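Side-chain contacts in predicted transcriptional regulator (Oenococcus oeni, PDB 3BY6), which probably binds DNA and regulates transcription as a dimeric winged-helix regulator of the GntR family: residues E45-N48 and P49-A53; T73-T76 and G77-S81; E109-K112 and K113-D117. All blocks are in the same frame, centred on the assembly; numbering follows the deposited sequence.

Contact 1: E45-N48 and P49-A53; sequences EKIN and PNTVA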
loop_
_atom_site.group_PDB
_atom_site.type_symbol
_atom_site.label_atom_id
_atom_site.label_comp_id
_atom_site.label_asym_id
_atom_site.label_seq_id
_atom_site.Cartn_x
_atom_site.Cartn_y
_atom_site.Cartn_z
ATOM N N GLU D 45 12.442 17.134 8.908
ATOM C CA GLU D 45 11.927 16.318 7.788
ATOM C C GLU D 45 12.234 16.903 6.401
ATOM O O GLU D 45 11.868 16.311 5.379
ATOM C CB GLU D 45 10.414 16.081 7.930
ATOM C CG GLU D 45 9.978 15.523 9.284
ATOM C CD GLU D 45 10.594 14.167 9.603
ATOM O OE1 GLU D 45 11.493 13.678 8.893
ATOM O OE2 GLU D 45 10.174 13.560 10.587
ATOM N N LYS D 46 12.903 18.053 6.383
ATOM C CA LYS D 46 13.307 18.731 5.154
ATOM C C LYS D 46 12.107 19.056 4.255
ATOM O O LYS D 46 12.146 18.856 3.042
ATOM C CB LYS D 46 14.368 17.910 4.420
ATOM C CG LYS D 46 15.612 17.674 5.233
ATOM C CD LYS D 46 16.668 16.984 4.389
ATOM C CE LYS D 46 18.085 17.233 4.831
ATOM N NZ LYS D 46 18.981 16.965 3.648
ATOM N N ILE D 47 11.044 19.560 4.884
ATOM C CA ILE D 47 9.791 19.931 4.214
ATOM C C ILE D 47 9.579 21.436 4.330
ATOM O O ILE D 47 10.121 22.088 5.220
ATOM C CB ILE D 47 8.560 19.298 4.924
ATOM C CG1 ILE D 47 8.710 17.796 5.118
ATOM C CG2 ILE D 47 7.284 19.551 4.153
ATOM C CD1 ILE D 47 7.567 17.253 5.938
ATOM N N ASN D 48 8.765 21.966 3.432
ATOM C CA ASN D 48 8.261 23.331 3.498
ATOM C C ASN D 48 7.557 23.528 4.870
ATOM O O ASN D 48 6.777 22.683 5.302
ATOM C CB ASN D 48 7.343 23.547 2.265
ATOM C CG ASN D 48 6.706 24.938 2.190
ATOM O OD1 ASN D 48 7.090 25.876 2.907
ATOM N ND2 ASN D 48 5.712 25.077 1.297
ATOM N N PRO D 49 7.908 24.598 5.610
ATOM C CA PRO D 49 7.151 24.921 6.821
ATOM C C PRO D 49 5.620 24.912 6.671
ATOM O O PRO D 49 4.942 24.409 7.551
ATOM C CB PRO D 49 7.674 26.316 7.194
ATOM C CG PRO D 49 9.072 26.327 6.692
ATOM C CD PRO D 49 9.058 25.509 5.420
ATOM N N ASN D 50 5.090 25.454 5.574
ATOM C CA ASN D 50 3.636 25.468 5.302
ATOM C C ASN D 50 3.026 24.080 5.260
ATOM O O ASN D 50 1.902 23.857 5.692
ATOM C CB ASN D 50 3.340 26.136 3.939
ATOM C CG ASN D 50 3.233 27.672 4.027
ATOM O OD1 ASN D 50 3.556 28.292 5.064
ATOM N ND2 ASN D 50 2.752 28.290 2.935
ATOM N N THR D 51 3.768 23.161 4.675
ATOM C CA THR D 51 3.363 21.772 4.547
ATOM C C THR D 51 3.277 21.162 5.941
ATOM O O THR D 51 2.301 20.517 6.272
ATOM C CB THR D 51 4.377 21.032 3.627
ATOM O OG1 THR D 51 4.340 21.645 2.337
ATOM C CG2 THR D 51 4.090 19.520 3.487
ATOM N N VAL D 52 4.293 21.406 6.762
ATOM C CA VAL D 52 4.290 20.936 8.142
ATOM C C VAL D 52 3.116 21.562 8.929
ATOM O O VAL D 52 2.457 20.881 9.723
ATOM C CB VAL D 52 5.625 21.250 8.842
ATOM C CG1 VAL D 52 5.510 21.021 10.385
ATOM C CG2 VAL D 52 6.768 20.411 8.219
ATOM N N ALA D 53 2.841 22.843 8.681
ATOM C CA ALA D 53 1.681 23.496 9.264
ATOM C C ALA D 53 0.373 22.808 8.862
ATOM O O ALA D 53 -0.506 22.669 9.692
ATOM C CB ALA D 53 1.655 24.951 8.896
#

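Contact 2: T73-T76 and G77-S81; sequences TFIT and GNTAS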
loop_
_atom_site.group_PDB
_atom_site.type_symbol
_atom_site.label_atom_id
_atom_site.label_comp_id
_atom_site.label_asym_id
_atom_site.label_seq_id
_atom_site.Cartn_x
_atom_site.Cartn_y
_atom_site.Cartn_z
ATOM N N THR D 73 2.746 22.668 21.165
ATOM C CA THR D 73 1.975 21.616 20.513
ATOM C C THR D 73 2.456 20.336 21.133
ATOM O O THR D 73 3.677 20.104 21.264
ATOM C CB THR D 73 2.266 21.532 18.998
ATOM O OG1 THR D 73 2.002 22.804 18.403
ATOM C CG2 THR D 73 1.424 20.446 18.311
ATOM N N PHE D 74 1.483 19.501 21.491
ATOM C CA PHE D 74 1.728 18.336 22.337
ATOM C C PHE D 74 0.983 17.173 21.760
ATOM O O PHE D 74 -0.092 17.343 21.231
ATOM C CB PHE D 74 1.197 18.592 23.769
ATOM C CG PHE D 74 1.946 19.640 24.514
ATOM C CD1 PHE D 74 3.022 19.309 25.286
ATOM C CD2 PHE D 74 1.574 20.971 24.426
ATOM C CE1 PHE D 74 3.713 20.274 25.972
ATOM C CE2 PHE D 74 2.274 21.938 25.101
ATOM C CZ PHE D 74 3.339 21.584 25.873
ATOM N N ILE D 75 1.559 15.989 21.869
ATOM C CA ILE D 75 0.823 14.749 21.619
ATOM C C ILE D 75 -0.383 14.701 22.575
ATOM O O ILE D 75 -0.266 15.093 23.728
ATOM C CB ILE D 75 1.702 13.502 21.825
ATOM C CG1 ILE D 75 3.006 13.605 20.994
ATOM C CG2 ILE D 75 0.927 12.227 21.479
ATOM C CD1 ILE D 75 2.816 14.133 19.529
ATOM N N THR D 76 -1.537 14.255 22.064
ATOM C CA THR D 76 -2.742 14.014 22.865
ATOM C C THR D 76 -2.438 13.189 24.144
ATOM O O THR D 76 -1.468 12.427 24.212
ATOM C CB THR D 76 -3.828 13.289 21.988
ATOM O OG1 THR D 76 -5.102 13.260 22.686
ATOM C CG2 THR D 76 -3.357 11.874 21.615
ATOM N N GLY D 77 -3.258 13.369 25.164
ATOM C CA GLY D 77 -3.328 12.440 26.286
ATOM C C GLY D 77 -4.053 11.165 25.922
ATOM O O GLY D 77 -3.897 10.150 26.596
ATOM N N ASN D 78 -4.809 11.211 24.828
ATOM C CA ASN D 78 -5.626 10.074 24.345
ATOM C C ASN D 78 -4.927 9.138 23.378
ATOM O O ASN D 78 -5.445 8.806 22.293
ATOM C CB ASN D 78 -6.918 10.603 23.702
ATOM C CG ASN D 78 -7.682 11.551 24.609
ATOM O OD1 ASN D 78 -7.884 11.265 25.808
ATOM N ND2 ASN D 78 -8.130 12.694 24.042
ATOM N N THR D 79 -3.745 8.671 23.761
ATOM C CA THR D 79 -2.953 7.856 22.851
ATOM C C THR D 79 -3.469 6.406 22.690
ATOM O O THR D 79 -3.172 5.773 21.683
ATOM C CB THR D 79 -1.496 7.780 23.331
ATOM O OG1 THR D 79 -1.502 7.260 24.672
ATOM C CG2 THR D 79 -0.846 9.182 23.265
ATOM N N ALA D 80 -4.155 5.867 23.700
ATOM C CA ALA D 80 -4.749 4.506 23.596
ATOM C C ALA D 80 -5.816 4.502 22.490
ATOM O O ALA D 80 -5.974 3.534 21.790
ATOM C CB ALA D 80 -5.315 4.036 24.915
ATOM N N SER D 81 -6.513 5.629 22.315
ATOM C CA SER D 81 -7.474 5.805 21.225
ATOM C C SER D 81 -6.810 5.690 19.849
ATOM O O SER D 81 -7.268 4.971 18.954
ATOM C CB SER D 81 -8.146 7.168 21.361
ATOM O OG SER D 81 -9.298 7.260 20.550
#

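Contact 3: E109-K112 and K113-D117; sequences ERIK and KIVND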
loop_
_atom_site.group_PDB
_atom_site.type_symbol
_atom_site.label_atom_id
_atom_site.label_comp_id
_atom_site.label_asym_id
_atom_site.label_seq_id
_atom_site.Cartn_x
_atom_site.Cartn_y
_atom_site.Cartn_z
ATOM N N GLU D 109 -7.903 -22.273 3.904
ATOM C CA GLU D 109 -7.174 -23.221 4.753
ATOM C C GLU D 109 -5.651 -23.115 4.560
ATOM O O GLU D 109 -4.903 -23.267 5.538
ATOM C CB GLU D 109 -7.646 -24.659 4.515
ATOM C CG GLU D 109 -7.139 -25.663 5.575
ATOM C CD GLU D 109 -7.422 -27.137 5.208
ATOM O OE1 GLU D 109 -7.977 -27.384 4.104
ATOM O OE2 GLU D 109 -7.089 -28.043 6.026
ATOM N N ARG D 110 -5.203 -22.845 3.327
ATOM C CA ARG D 110 -3.779 -22.587 3.056
ATOM C C ARG D 110 -3.301 -21.283 3.669
ATOM O O ARG D 110 -2.226 -21.241 4.269
ATOM C CB ARG D 110 -3.469 -22.559 1.550
ATOM C CG ARG D 110 -1.958 -22.254 1.184
ATOM C CD ARG D 110 -1.082 -23.545 1.158
ATOM N NE ARG D 110 0.377 -23.359 1.340
ATOM C CZ ARG D 110 1.220 -22.795 0.455
ATOM N NH1 ARG D 110 0.775 -22.268 -0.686
ATOM N NH2 ARG D 110 2.523 -22.706 0.734
ATOM N N ILE D 111 -4.088 -20.218 3.506
ATOM C CA ILE D 111 -3.752 -18.909 4.081
ATOM C C ILE D 111 -3.530 -19.075 5.573
ATOM O O ILE D 111 -2.609 -18.503 6.139
ATOM C CB ILE D 111 -4.850 -17.832 3.792
ATOM C CG1 ILE D 111 -4.934 -17.561 2.277
ATOM C CG2 ILE D 111 -4.556 -16.539 4.559
ATOM C CD1 ILE D 111 -6.025 -16.598 1.846
ATOM N N LYS D 112 -4.359 -19.912 6.182
ATOM C CA LYS D 112 -4.281 -20.206 7.607
ATOM C C LYS D 112 -2.886 -20.768 7.976
ATOM O O LYS D 112 -2.229 -20.274 8.896
ATOM C CB LYS D 112 -5.425 -21.167 7.984
ATOM C CG LYS D 112 -5.742 -21.233 9.479
ATOM C CD LYS D 112 -7.243 -21.436 9.770
ATOM C CE LYS D 112 -7.443 -22.134 11.121
ATOM N NZ LYS D 112 -6.953 -21.305 12.324
ATOM N N LYS D 113 -2.434 -21.765 7.210
ATOM C CA LYS D 113 -1.103 -22.372 7.366
ATOM C C LYS D 113 -0.001 -21.364 7.154
ATOM O O LYS D 113 0.977 -21.375 7.873
ATOM C CB LYS D 113 -0.908 -23.495 6.355
ATOM C CG LYS D 113 -1.786 -24.751 6.577
ATOM C CD LYS D 113 -1.641 -25.367 7.999
ATOM C CE LYS D 113 -1.591 -26.925 7.991
ATOM N NZ LYS D 113 -1.652 -27.512 9.384
ATOM N N ILE D 114 -0.168 -20.505 6.153
ATOM C CA ILE D 114 0.832 -19.500 5.803
ATOM C C ILE D 114 1.046 -18.539 6.949
ATOM O O ILE D 114 2.185 -18.225 7.313
ATOM C CB ILE D 114 0.449 -18.734 4.471
ATOM C CG1 ILE D 114 0.500 -19.675 3.269
ATOM C CG2 ILE D 114 1.386 -17.529 4.205
ATOM C CD1 ILE D 114 0.164 -19.003 1.955
ATOM N N VAL D 115 -0.072 -18.079 7.529
ATOM C CA VAL D 115 -0.065 -17.172 8.665
ATOM C C VAL D 115 0.637 -17.815 9.863
ATOM O O VAL D 115 1.463 -17.180 10.502
ATOM C CB VAL D 115 -1.510 -16.696 8.989
ATOM C CG1 VAL D 115 -1.585 -15.999 10.340
ATOM C CG2 VAL D 115 -2.034 -15.782 7.856
ATOM N N ASN D 116 0.363 -19.075 10.143
ATOM C CA ASN D 116 1.121 -19.779 11.184
ATOM C C ASN D 116 2.627 -19.823 10.930
ATOM O O ASN D 116 3.435 -19.683 11.855
ATOM C CB ASN D 116 0.680 -21.225 11.299
ATOM C CG ASN D 116 -0.808 -21.371 11.473
ATOM O OD1 ASN D 116 -1.454 -22.078 10.684
ATOM N ND2 ASN D 116 -1.377 -20.716 12.520
ATOM N N ASP D 117 3.011 -20.076 9.680
ATOM C CA ASP D 117 4.418 -20.098 9.333
ATOM C C ASP D 117 5.063 -18.737 9.533
ATOM O O ASP D 117 6.155 -18.640 10.096
ATOM C CB ASP D 117 4.600 -20.574 7.884
ATOM C CG ASP D 117 4.375 -22.064 7.727
ATOM O OD1 ASP D 117 4.243 -22.762 8.768
ATOM O OD2 ASP D 117 4.337 -22.531 6.580
#

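Contact 1: E45-N48 and P49-A53
Ile47 and Asn48, in the turn of a helix-turn-helix, the DNA-binding motif of the GntR family, meet Thr51 and Val52 in the first turn of the helix that follows. The turn joins helix 38-45 to helix 49-61, which by its place in the motif is probably the recognition helix. Ile47 comes first. The Ile47 and Thr51 side chains cross at about a right angle, and the CG2 branch of Ile47 does the touching. The packing is tight here: Ile47 CG2 lies 3.3 Å from Thr51 CG2. Beside it, Ile47 CB makes an apolar contact of 3.9 Å with Val52 CG2. Ile47 and Val52 both rest on Leu16 as well, which ties the turn to helix 12-25. Asn48 follows as the N-cap of helix 49-61. Its CG is anti to the backbone N (chi1 179°), and this brings the amide up beside Asn50. Asn48 OD1 accepts a weak capping bond from Asn50 N at 3.4 Å. The Asn48 and Asn50 side chains lie side by side and point the same way, with their amide planes 27° apart. The backbone O of Asn48 takes a weak bond from Thr51 N at 3.1 Å and a straighter one, at 166°, from Val52 N at 3.2 Å.

Contact 2: T73-T76 and G77-S81
From Ile75 the backbone runs out of strand 72-75, stays extended through Thr76, turns at Gly77 and Asn78, and enters helix 79-103 at Thr79, so that Thr76 meets Asn78. The link is an ST turn at the end of the winged-helix domain, where the last strand of the wing passes into the long helix. Thr76 carries it. Its OG1 is anti to the backbone N (chi1 -170°) and faces the chain ahead. There it accepts a hydrogen bond from Asn78 N at 3.0 Å, with an N-H...O angle of 157°. This hydroxyl also lies 3.4 Å from Asn78 CB. The methyl of Thr76 packs beside it: CG2 lies 3.6 Å from Asn78 C. An alanine in place of Thr76 has no OG1, and Asn78 N is likely to be left without this acceptor and the turn less firmly fixed. Asn78 sits at the N-cap position of helix 79-103, but its side chain makes no capping bond. The side chain touches Arg66 of strand 65-68. The backbone of Thr76 is also bonded to Asn32 and Val64, so the start of the turn is held by the sheet region. On the apolar side, Thr79 and Ile75 cross at about a right angle and both reach Val24 of helix 12-25. The Thr79 methyl has two neighbours here. Its CG2 lies 4.0 Å from Ile75 CG2 and 3.4 Å from Thr76 O.

Contact 3: E109-K112 and K113-D117
Ile114 packs against Arg110 one turn earlier along helix 108-119, an i to i+4 contact in a regular alpha helix. Ile114 can be followed outward. Its CB lies 3.5 Å from Ile111 O, in the preceding turn. CG1 is anti to the carbonyl carbon (chi1 -67°), which turns it back along the helix. It passes 3.3 Å from Arg110 O. The tip, CD1, comes to 4.0 Å from Arg110 CG. The Arg110 chain bends at chi2 (87°) and brings its flat end round to the same isoleucine. CD1 of Ile114 then sits over the centre of one guanidinium face. This is apolar cover for the charged group, not a polar bond. Ile114 also packs on Leu91 of the second subunit. Backbone bonds join Ile114 N to Arg110 O, Val115 N to Ile111 O and Asn116 N to Lys112 O. A weaker one joins Lys113 N to Glu109 O. Another face of the helix is apolar. There Ile111 CG2 lies 4.2 Å from Val115 CG2. Ile111 packs on Ile98, Leu101 and Ile102 of helix 79-103, and Val115 meets Val115 of the second subunit. The helix thus joins the long helix of its own chain to the partner chain, consistent with a short helical dimerisation tail. Only the first carbons of Lys113 stay near the preceding turn before the chain leads away: Lys113 CG lies 3.6 Å from Glu109 O.

The three contacts follow one another along the chain and none touches another. Contacts 1 and 2 belong to the winged-helix part. Their centres are 21 Å apart and their nearest atoms about 9 Å. Contact 1 shapes the entry to the probable recognition helix, and contact 2 the exit from the wing. Both rest on helix 12-25. Helix 79-103 then leads from contact 2 towards contact 3, whose centre is 36 Å away. Contact 3 lies 43 Å from contact 1, centre to centre, on the opposite side of the chain's centre. Residues of contacts 1 and 3 touch the second subunit; those of contact 2 do not.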